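Local coordinates for arfgap-like finger domain containing protein (Cryptosporidium parvum Iowa II, PDB 2OWA) that probably stimulates GTP hydrolysis by Arf-type small GTPases through a zinc-finger ArfGAP domain, the part of the protein held in this chain, at residues C39-S44 against V56-N61; W49-F54 against H72-R77; R101-Q106 against R126-I131. One frame throughout, in Å; residues are numbered along the deposited sequence.

Contact 1 of 3, residues C39-S44 against V56-N61; sequences CFDCES and VFICLN. With ZN (zinc ion), chain C.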
loop_
_atom_site.group_PDB
_atom_site.type_symbol
_atom_site.label_atom_id
_atom_site.label_comp_id
_atom_site.label_asym_id
_atom_site.label_seq_id
_atom_site.Cartn_x
_atom_site.Cartn_y
_atom_site.Cartn_z
ATOM N N CYS A 39 -4.842 4.774 -8.731
ATOM C CA CYS A 39 -5.256 3.887 -7.619
ATOM C C CYS A 39 -5.081 2.420 -8.014
ATOM O O CYS A 39 -5.414 2.034 -9.135
ATOM C CB CYS A 39 -6.703 4.154 -7.257
ATOM S SG CYS A 39 -7.524 2.946 -6.235
ATOM N N PHE A 40 -4.583 1.606 -7.092
ATOM C CA PHE A 40 -4.361 0.182 -7.372
ATOM C C PHE A 40 -5.666 -0.547 -7.750
ATOM O O PHE A 40 -5.641 -1.480 -8.562
ATOM C CB PHE A 40 -3.693 -0.525 -6.169
ATOM C CG PHE A 40 -3.231 -1.931 -6.476
ATOM C CD1 PHE A 40 -2.092 -2.148 -7.253
ATOM C CD2 PHE A 40 -3.917 -3.023 -5.977
ATOM C CE1 PHE A 40 -1.654 -3.458 -7.560
ATOM C CE2 PHE A 40 -3.469 -4.353 -6.279
ATOM C CZ PHE A 40 -2.333 -4.532 -7.078
ATOM N N ASP A 41 -6.787 -0.148 -7.151
ATOM C CA ASP A 41 -8.069 -0.839 -7.404
ATOM C C ASP A 41 -8.862 -0.305 -8.602
ATOM O O ASP A 41 -9.401 -1.101 -9.391
ATOM C CB ASP A 41 -8.977 -0.784 -6.170
ATOM C CG ASP A 41 -8.413 -1.546 -4.984
ATOM O OD1 ASP A 41 -7.243 -2.001 -5.067
ATOM O OD2 ASP A 41 -9.158 -1.678 -3.975
ATOM N N CYS A 42 -8.948 1.022 -8.751
ATOM C CA CYS A 42 -9.847 1.586 -9.751
ATOM C C CYS A 42 -9.219 2.557 -10.746
ATOM O O CYS A 42 -9.921 3.112 -11.590
ATOM C CB CYS A 42 -11.014 2.272 -9.061
ATOM S SG CYS A 42 -10.627 3.925 -8.495
ATOM N N GLU A 43 -7.924 2.801 -10.616
ATOM C CA GLU A 43 -7.204 3.701 -11.510
ATOM C C GLU A 43 -7.558 5.229 -11.461
ATOM O O GLU A 43 -7.063 6.000 -12.296
ATOM C CB GLU A 43 -7.162 3.134 -12.953
ATOM C CG GLU A 43 -6.695 1.647 -13.021
ATOM C CD GLU A 43 -6.469 1.117 -14.423
ATOM O OE1 GLU A 43 -7.381 1.204 -15.285
ATOM O OE2 GLU A 43 -5.365 0.567 -14.679
ATOM N N SER A 44 -8.395 5.640 -10.501
ATOM C CA SER A 44 -8.576 7.043 -10.117
ATOM C C SER A 44 -7.194 7.636 -9.910
ATOM O O SER A 44 -6.315 6.989 -9.374
ATOM C CB SER A 44 -9.416 7.149 -8.823
ATOM O OG SER A 44 -9.326 8.432 -8.196
ATOM N N VAL A 56 0.292 -0.862 -1.415
ATOM C CA VAL A 56 -0.298 -0.239 -2.592
ATOM C C VAL A 56 -0.926 1.115 -2.212
ATOM O O VAL A 56 -1.388 1.293 -1.089
ATOM C CB VAL A 56 -1.326 -1.146 -3.299
ATOM C CG1 VAL A 56 -0.607 -2.421 -3.922
ATOM C CG2 VAL A 56 -2.417 -1.558 -2.325
ATOM N N PHE A 57 -0.936 2.042 -3.164
ATOM C CA PHE A 57 -1.685 3.312 -3.039
ATOM C C PHE A 57 -3.059 3.226 -3.694
ATOM O O PHE A 57 -3.182 2.711 -4.812
ATOM C CB PHE A 57 -0.928 4.470 -3.673
ATOM C CG PHE A 57 0.332 4.790 -2.979
ATOM C CD1 PHE A 57 0.345 5.704 -1.941
ATOM C CD2 PHE A 57 1.529 4.152 -3.355
ATOM C CE1 PHE A 57 1.558 5.997 -1.262
ATOM C CE2 PHE A 57 2.717 4.431 -2.707
ATOM C CZ PHE A 57 2.744 5.371 -1.672
ATOM N N ILE A 58 -4.062 3.761 -3.002
ATOM C CA ILE A 58 -5.485 3.628 -3.389
ATOM C C ILE A 58 -6.194 4.969 -3.140
ATOM O O ILE A 58 -5.716 5.742 -2.341
ATOM C CB ILE A 58 -6.186 2.496 -2.582
ATOM C CG1 ILE A 58 -6.023 2.685 -1.047
ATOM C CG2 ILE A 58 -5.712 1.084 -3.102
ATOM C CD1 ILE A 58 -6.755 1.623 -0.219
ATOM N N CYS A 59 -7.338 5.221 -3.786
ATOM C CA CYS A 59 -8.014 6.493 -3.659
ATOM C C CYS A 59 -8.908 6.533 -2.416
ATOM O O CYS A 59 -9.126 5.518 -1.745
ATOM C CB CYS A 59 -8.833 6.821 -4.932
ATOM S SG CYS A 59 -10.235 5.683 -5.292
ATOM N N LEU A 60 -9.443 7.717 -2.142
ATOM C CA LEU A 60 -10.311 7.958 -0.999
ATOM C C LEU A 60 -11.559 7.074 -1.041
ATOM O O LEU A 60 -12.054 6.646 0.007
ATOM C CB LEU A 60 -10.632 9.470 -0.876
ATOM C CG LEU A 60 -11.224 10.290 -2.043
ATOM C CD1 LEU A 60 -12.669 9.903 -2.284
ATOM C CD2 LEU A 60 -11.140 11.823 -1.812
ATOM N N ASN A 61 -12.044 6.779 -2.249
ATOM C CA ASN A 61 -13.174 5.884 -2.465
ATOM C C ASN A 61 -12.784 4.438 -2.098
ATOM O O ASN A 61 -13.412 3.824 -1.240
ATOM C CB ASN A 61 -13.635 5.971 -3.934
ATOM C CG ASN A 61 -15.050 5.446 -4.149
ATOM O OD1 ASN A 61 -15.312 4.224 -4.114
ATOM N ND2 ASN A 61 -15.989 6.384 -4.395
HETATM ZN ZN ZN C . -9.852 3.584 -6.262
#

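Contact 2 of 3, residues W49-F54 against H72-R77; sequences WLSLSF and HISFVR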
loop_
_atom_site.group_PDB
_atom_site.type_symbol
_atom_site.label_atom_id
_atom_site.label_comp_id
_atom_site.label_asym_id
_atom_site.label_seq_id
_atom_site.Cartn_x
_atom_site.Cartn_y
_atom_site.Cartn_z
ATOM N N TRP A 49 -4.279 7.581 -0.373
ATOM C CA TRP A 49 -4.464 6.583 0.668
ATOM C C TRP A 49 -3.601 5.368 0.343
ATOM O O TRP A 49 -2.989 5.305 -0.725
ATOM C CB TRP A 49 -5.950 6.206 0.835
ATOM C CG TRP A 49 -6.704 7.289 1.457
ATOM C CD1 TRP A 49 -7.083 8.470 0.860
ATOM C CD2 TRP A 49 -7.138 7.378 2.829
ATOM N NE1 TRP A 49 -7.715 9.274 1.773
ATOM C CE2 TRP A 49 -7.791 8.629 2.976
ATOM C CE3 TRP A 49 -7.040 6.529 3.943
ATOM C CZ2 TRP A 49 -8.361 9.051 4.193
ATOM C CZ3 TRP A 49 -7.618 6.948 5.175
ATOM C CH2 TRP A 49 -8.263 8.211 5.277
ATOM N N LEU A 50 -3.521 4.427 1.279
ATOM C CA LEU A 50 -2.681 3.258 1.079
ATOM C C LEU A 50 -3.162 2.014 1.876
ATOM O O LEU A 50 -3.857 2.134 2.883
ATOM C CB LEU A 50 -1.182 3.617 1.318
ATOM C CG LEU A 50 -0.724 4.094 2.698
ATOM C CD1 LEU A 50 -0.488 2.862 3.592
ATOM C CD2 LEU A 50 0.562 4.893 2.569
ATOM N N SER A 51 -2.841 0.818 1.383
ATOM C CA SER A 51 -2.941 -0.392 2.230
ATOM C C SER A 51 -1.493 -0.774 2.547
ATOM O O SER A 51 -0.713 -1.094 1.613
ATOM C CB SER A 51 -3.645 -1.541 1.499
ATOM O OG SER A 51 -3.552 -2.732 2.266
ATOM N N LEU A 52 -1.104 -0.695 3.825
ATOM C CA LEU A 52 0.251 -1.071 4.179
ATOM C C LEU A 52 0.518 -2.528 3.841
ATOM O O LEU A 52 1.595 -2.842 3.389
ATOM C CB LEU A 52 0.568 -0.829 5.653
ATOM C CG LEU A 52 1.103 0.585 5.908
ATOM C CD1 LEU A 52 0.981 0.915 7.398
ATOM C CD2 LEU A 52 2.566 0.788 5.356
ATOM N N SER A 53 -0.493 -3.387 4.007
ATOM C CA SER A 53 -0.388 -4.855 3.794
ATOM C C SER A 53 0.251 -5.233 2.466
ATOM O O SER A 53 1.152 -6.058 2.409
ATOM C CB SER A 53 -1.792 -5.505 3.866
ATOM O OG SER A 53 -2.531 -5.000 4.982
ATOM N N PHE A 54 -0.236 -4.616 1.394
ATOM C CA PHE A 54 0.251 -4.888 0.039
ATOM C C PHE A 54 1.171 -3.788 -0.465
ATOM O O PHE A 54 1.636 -3.833 -1.590
ATOM C CB PHE A 54 -0.964 -5.099 -0.873
ATOM C CG PHE A 54 -1.971 -6.020 -0.267
ATOM C CD1 PHE A 54 -1.684 -7.390 -0.122
ATOM C CD2 PHE A 54 -3.188 -5.529 0.198
ATOM C CE1 PHE A 54 -2.610 -8.256 0.473
ATOM C CE2 PHE A 54 -4.105 -6.376 0.781
ATOM C CZ PHE A 54 -3.831 -7.728 0.912
ATOM N N HIS A 72 -6.381 -7.341 9.346
ATOM C CA HIS A 72 -5.711 -8.557 8.899
ATOM C C HIS A 72 -5.862 -8.798 7.395
ATOM O O HIS A 72 -5.065 -9.553 6.779
ATOM C CB HIS A 72 -6.231 -9.763 9.713
ATOM C CG HIS A 72 -7.679 -10.080 9.476
ATOM N ND1 HIS A 72 -8.695 -9.229 9.848
ATOM C CD2 HIS A 72 -8.275 -11.146 8.880
ATOM C CE1 HIS A 72 -9.855 -9.750 9.483
ATOM N NE2 HIS A 72 -9.626 -10.909 8.889
ATOM N N ILE A 73 -6.896 -8.192 6.805
ATOM C CA ILE A 73 -7.097 -8.225 5.358
ATOM C C ILE A 73 -6.346 -7.039 4.708
ATOM O O ILE A 73 -5.456 -7.232 3.896
ATOM C CB ILE A 73 -8.611 -8.201 5.013
ATOM C CG1 ILE A 73 -9.376 -9.292 5.800
ATOM C CG2 ILE A 73 -8.842 -8.215 3.477
ATOM C CD1 ILE A 73 -9.443 -10.631 5.128
ATOM N N SER A 74 -6.671 -5.822 5.117
ATOM C CA SER A 74 -6.042 -4.641 4.552
ATOM C C SER A 74 -5.982 -3.536 5.585
ATOM O O SER A 74 -6.998 -3.176 6.145
ATOM C CB SER A 74 -6.771 -4.215 3.271
ATOM O OG SER A 74 -6.263 -3.017 2.756
ATOM N N PHE A 75 -4.773 -3.031 5.841
ATOM C CA PHE A 75 -4.454 -2.109 6.942
ATOM C C PHE A 75 -4.232 -0.761 6.297
ATOM O O PHE A 75 -3.219 -0.544 5.643
ATOM C CB PHE A 75 -3.179 -2.604 7.665
ATOM C CG PHE A 75 -2.682 -1.712 8.796
ATOM C CD1 PHE A 75 -2.879 -2.063 10.120
ATOM C CD2 PHE A 75 -1.937 -0.557 8.529
ATOM C CE1 PHE A 75 -2.391 -1.277 11.169
ATOM C CE2 PHE A 75 -1.450 0.268 9.566
ATOM C CZ PHE A 75 -1.671 -0.116 10.900
ATOM N N VAL A 76 -5.182 0.144 6.501
ATOM C CA VAL A 76 -5.333 1.330 5.651
ATOM C C VAL A 76 -4.863 2.575 6.393
ATOM O O VAL A 76 -5.162 2.736 7.573
ATOM C CB VAL A 76 -6.822 1.488 5.189
ATOM C CG1 VAL A 76 -7.097 2.851 4.549
ATOM C CG2 VAL A 76 -7.209 0.344 4.290
ATOM N N ARG A 77 -4.109 3.415 5.686
ATOM C CA ARG A 77 -3.648 4.723 6.168
ATOM C C ARG A 77 -3.774 5.762 5.075
ATOM O O ARG A 77 -3.794 5.437 3.901
ATOM C CB ARG A 77 -2.153 4.675 6.602
ATOM C CG ARG A 77 -1.861 3.792 7.824
ATOM C CD ARG A 77 -2.565 4.428 9.007
ATOM N NE ARG A 77 -2.317 3.813 10.310
ATOM C CZ ARG A 77 -3.174 3.001 10.942
ATOM N NH1 ARG A 77 -4.323 2.605 10.363
ATOM N NH2 ARG A 77 -2.852 2.548 12.150
#

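Contact 3 of 3, residues R101-Q106 against R126-I131; sequences RNYFKQ and RQYKQI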
loop_
_atom_site.group_PDB
_atom_site.type_symbol
_atom_site.label_atom_id
_atom_site.label_comp_id
_atom_site.label_asym_id
_atom_site.label_seq_id
_atom_site.Cartn_x
_atom_site.Cartn_y
_atom_site.Cartn_z
ATOM N N ARG A 101 1.001 -5.028 -8.911
ATOM C CA ARG A 101 0.370 -5.329 -10.203
ATOM C C ARG A 101 1.142 -6.470 -10.866
ATOM O O ARG A 101 0.543 -7.404 -11.358
ATOM C CB ARG A 101 0.373 -4.110 -11.152
ATOM C CG ARG A 101 -0.868 -3.245 -11.061
ATOM C CD ARG A 101 -0.598 -1.853 -11.672
ATOM N NE ARG A 101 -1.554 -0.860 -11.213
ATOM C CZ ARG A 101 -1.263 0.430 -11.084
ATOM N NH1 ARG A 101 -0.040 0.846 -11.405
ATOM N NH2 ARG A 101 -2.187 1.299 -10.642
ATOM N N ASN A 102 2.464 -6.411 -10.814
ATOM C CA ASN A 102 3.263 -7.426 -11.472
ATOM C C ASN A 102 3.021 -8.784 -10.833
ATOM O O ASN A 102 2.784 -9.758 -11.533
ATOM C CB ASN A 102 4.775 -7.079 -11.483
ATOM C CG ASN A 102 5.649 -8.269 -11.952
ATOM O OD1 ASN A 102 5.434 -8.816 -13.024
ATOM N ND2 ASN A 102 6.617 -8.667 -11.138
ATOM N N TYR A 103 3.086 -8.838 -9.495
ATOM C CA TYR A 103 2.858 -10.072 -8.789
ATOM C C TYR A 103 1.450 -10.649 -9.053
ATOM O O TYR A 103 1.322 -11.822 -9.426
ATOM C CB TYR A 103 3.097 -9.893 -7.290
ATOM C CG TYR A 103 2.751 -11.125 -6.480
ATOM C CD1 TYR A 103 3.664 -12.158 -6.338
ATOM C CD2 TYR A 103 1.485 -11.265 -5.883
ATOM C CE1 TYR A 103 3.361 -13.276 -5.606
ATOM C CE2 TYR A 103 1.176 -12.391 -5.145
ATOM C CZ TYR A 103 2.116 -13.386 -5.023
ATOM O OH TYR A 103 1.831 -14.496 -4.310
ATOM N N PHE A 104 0.435 -9.823 -8.853
ATOM C CA PHE A 104 -0.978 -10.243 -9.002
ATOM C C PHE A 104 -1.381 -10.637 -10.430
ATOM O O PHE A 104 -2.051 -11.649 -10.599
ATOM C CB PHE A 104 -1.969 -9.246 -8.344
ATOM C CG PHE A 104 -1.942 -9.286 -6.827
ATOM C CD1 PHE A 104 -2.256 -10.468 -6.147
ATOM C CD2 PHE A 104 -1.594 -8.141 -6.081
ATOM C CE1 PHE A 104 -2.206 -10.530 -4.735
ATOM C CE2 PHE A 104 -1.552 -8.163 -4.691
ATOM C CZ PHE A 104 -1.848 -9.375 -4.003
ATOM N N LYS A 105 -0.948 -9.886 -11.445
ATOM C CA LYS A 105 -1.223 -10.288 -12.827
ATOM C C LYS A 105 -0.626 -11.673 -13.122
ATOM O O LYS A 105 -1.194 -12.395 -13.912
ATOM C CB LYS A 105 -0.700 -9.281 -13.866
ATOM C CG LYS A 105 -1.341 -7.876 -13.848
ATOM C CD LYS A 105 -0.708 -7.000 -14.955
ATOM C CE LYS A 105 -1.371 -5.608 -15.080
ATOM N NZ LYS A 105 -2.902 -5.605 -15.244
ATOM N N GLN A 106 0.526 -12.016 -12.521
ATOM C CA GLN A 106 1.099 -13.373 -12.683
ATOM C C GLN A 106 0.321 -14.450 -11.923
ATOM O O GLN A 106 -0.009 -15.500 -12.492
ATOM C CB GLN A 106 2.593 -13.438 -12.289
ATOM C CG GLN A 106 3.473 -12.341 -12.910
ATOM C CD GLN A 106 4.910 -12.796 -13.234
ATOM O OE1 GLN A 106 5.186 -14.009 -13.370
ATOM N NE2 GLN A 106 5.830 -11.817 -13.371
ATOM N N ARG A 126 -2.101 -13.005 0.875
ATOM C CA ARG A 126 -1.338 -13.354 2.088
ATOM C C ARG A 126 0.127 -13.627 1.740
ATOM O O ARG A 126 0.999 -13.078 2.374
ATOM C CB ARG A 126 -1.964 -14.546 2.794
ATOM C CG ARG A 126 -1.242 -14.975 4.069
ATOM N N GLN A 127 0.356 -14.432 0.702
ATOM C CA GLN A 127 1.657 -14.758 0.177
ATOM C C GLN A 127 2.494 -13.539 -0.266
ATOM O O GLN A 127 3.700 -13.446 0.034
ATOM C CB GLN A 127 1.487 -15.699 -0.992
ATOM C CG GLN A 127 2.088 -17.063 -0.739
ATOM C CD GLN A 127 1.314 -18.165 -1.406
ATOM O OE1 GLN A 127 0.946 -18.064 -2.575
ATOM N NE2 GLN A 127 1.056 -19.234 -0.666
ATOM N N TYR A 128 1.852 -12.604 -0.958
ATOM C CA TYR A 128 2.537 -11.341 -1.338
ATOM C C TYR A 128 2.887 -10.480 -0.114
ATOM O O TYR A 128 3.964 -9.892 -0.069
ATOM C CB TYR A 128 1.724 -10.564 -2.377
ATOM C CG TYR A 128 2.402 -9.320 -2.872
ATOM C CD1 TYR A 128 3.507 -9.399 -3.746
ATOM C CD2 TYR A 128 1.986 -8.074 -2.425
ATOM C CE1 TYR A 128 4.147 -8.246 -4.187
ATOM C CE2 TYR A 128 2.623 -6.911 -2.854
ATOM C CZ TYR A 128 3.684 -7.007 -3.730
ATOM O OH TYR A 128 4.302 -5.870 -4.133
ATOM N N LYS A 129 1.973 -10.391 0.853
ATOM C CA LYS A 129 2.196 -9.677 2.114
ATOM C C LYS A 129 3.467 -10.228 2.833
ATOM O O LYS A 129 4.290 -9.458 3.329
ATOM C CB LYS A 129 0.953 -9.832 3.001
ATOM C CG LYS A 129 0.682 -8.767 4.069
ATOM C CD LYS A 129 0.842 -9.294 5.504
ATOM C CE LYS A 129 0.118 -8.381 6.538
ATOM N NZ LYS A 129 -1.382 -8.663 6.748
ATOM N N GLN A 130 3.618 -11.556 2.832
ATOM C CA GLN A 130 4.800 -12.240 3.360
ATOM C C GLN A 130 6.073 -12.018 2.575
ATOM O O GLN A 130 7.126 -12.026 3.169
ATOM C CB GLN A 130 4.560 -13.756 3.487
ATOM C CG GLN A 130 3.728 -14.121 4.701
ATOM C CD GLN A 130 3.631 -15.637 4.926
ATOM O OE1 GLN A 130 2.629 -16.127 5.417
ATOM N NE2 GLN A 130 4.675 -16.375 4.545
ATOM N N ILE A 131 5.988 -11.869 1.254
ATOM C CA ILE A 131 7.154 -11.512 0.413
ATOM C C ILE A 131 7.691 -10.146 0.845
ATOM O O ILE A 131 8.912 -9.934 0.976
ATOM C CB ILE A 131 6.806 -11.497 -1.123
ATOM C CG1 ILE A 131 6.469 -12.918 -1.629
ATOM C CG2 ILE A 131 7.938 -10.880 -1.965
ATOM C CD1 ILE A 131 5.739 -12.928 -2.976
HETATM O O HOH W 1 -0.245 -16.915 -4.922
#

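Contact 1 of 3, residues C39-S44 against V56-N61
The Phe40 ring lies over Val56, whose CG1 sits 3.7 Å from the ring centroid and only 13° off the ring normal, a CH-pi contact over the face. With CG anti to the backbone N (chi1 -170°), Phe40 swings its ring onto strand 56-58, and its CB reaches Ile58 CG2 at 4.0 Å. Beside this, Phe40 N donates to Phe57 O at 2.9 Å, tying the loop to the strand. The metal lies further along: Cys39 SG and Cys42 SG each bind zinc at 2.4 Å and Cys59 SG at 2.3 Å, with Cys62 completing the four-cysteine site of the ArfGAP zinc finger. Cys39 SG also accepts from Cys42 N (3.5 Å) and, weakly, from Asp41 N and Cys59 N, while Ser44 N donates to Cys42 SG. Cys59 doubles as the N-cap of helix 60-67. The carboxylate of Asp41 is engaged outside, OD2 in a salt bridge with Lys117 and OD1 in a hydrogen bond with Tyr119 OH. Backbone N-H groups converging on zinc-bound sulfurs would be expected to spread part of the thiolate charge and stabilise the metal-bound state, consistent with a structural zinc.

Contact 2 of 3, residues W49-F54 against H72-R77
Both Ser51 (chi1 172°) and Ser74 (chi1 175°) hold OG opposite their own backbone N, and these torsions bring the two hydroxyls within hydrogen-bonding range, OG to OG 2.8 Å; either could be the donor. Ser74 OG is also hydrogen-bonded to His66 ND1, which links the pair to helix 60-67. Ser53, by contrast, turns OG back beside its own N (chi1 -45°), where it accepts from Phe75 N at 3.1 Å. A serine hydroxyl thus takes a backbone N-H just beyond the paired strand residues.

The pairing itself is antiparallel. Leu50 and Arg77 form a hydrogen-bonded pair: Leu50 N meets Arg77 O at 2.8 Å, and Arg77 N returns to Leu50 O. Ser51 and Val76 follow as a non-hydrogen-bonded pair, after which Leu52 N donates to Phe75 O. This joins strand 49-51, the middle strand of the three-stranded ArfGAP sheet, to 76-78, one of the two outer strands; the other side of strand 49-51 is hydrogen-bonded to strand 56-58.

On the Leu50 and Arg77 face, Leu50 CD1 rests 3.9 Å from Arg77 CB. Nearby, Leu52 and Phe75 extend alongside each other in one direction, and Leu52 CD1 approaches Phe75 CE2 obliquely at 3.3 Å, a close approach. The Arg77 guanidinium lies with one face toward Phe75 CZ, and its NH1 donates to Val76 O, almost in the guanidinium plane; these contacts probably help set the orientation of the bent arginine chain. At the far end of the strand pair, Trp49 crosses Val76 at about a right angle, with CE3 3.7 Å from Val76 CG1, and the indole also makes a cation-pi contact with Arg67.

Contact 3 of 3, residues R101-Q106 against R126-I131
An aromatic cluster of Tyr103, Phe104 and Tyr128 joins helix 97-107 to helix 123-135. The Tyr103 and Tyr128 side chains pass one another running opposite ways: Tyr128 CD1 stands over one face of the Tyr103 ring, displaced toward its rim, and comes within 3.3 Å of Tyr103 CG. The ring planes meet at 33° with centroids 4.8 Å apart, an oblique pairing. Both tyrosines hold CG anti to the backbone N (chi1 175° for Tyr103, and much the same for Tyr128), which sends each ring across toward the opposite helix. Tyr128 CB adds to the overlap, 3.4 Å from Tyr103 CE2.

In the ArfGAP domain these helices run in broadly opposed directions, their short segments at 145° with axes 11.2 Å apart. Such a separation is bridged largely by the long aromatic side chains, since the nearest CA atoms, those of Tyr103 and Tyr128, are still 7.6 Å apart. Phe104 CZ comes to Tyr128 CB, the two side chains crossing nearly perpendicularly, and the Phe104 ring also meets that of Tyr119. Further along helix 123-135, Ile131 CD1 packs 3.6 Å from Tyr103 CE1.

The polar end of Tyr103 lies beside Gln127, its OH 3.5 Å from Gln127 CB. A water bonded to Tyr103 OH donates to Gln127 OE1 at 2.9 Å, and Tyr103 OH has a further weak hydrogen bond with Cys124 O.

Overall arrangement
Contacts 1 and 2 are buried and share one sheet: strands 49-51 and 56-58 are neighbours, joined by Ile58 N with Trp49 O and probably Val56 O with Ser51 N, and the segments of the two contacts alternate along the chain. Contact 3 is only partly buried, comes later in sequence and joins two helices. The chemistry follows: metal-sulfur bonds in contact 1, strand pairing extended by serine hydroxyls in contact 2, and aromatic packing with a bridging water in contact 3. Phe40 links contacts 1 and 3 by packing on Phe104, while Phe54 O meets Tyr128 CE2 between contacts 2 and 3, whose centres lie about 14 Å apart.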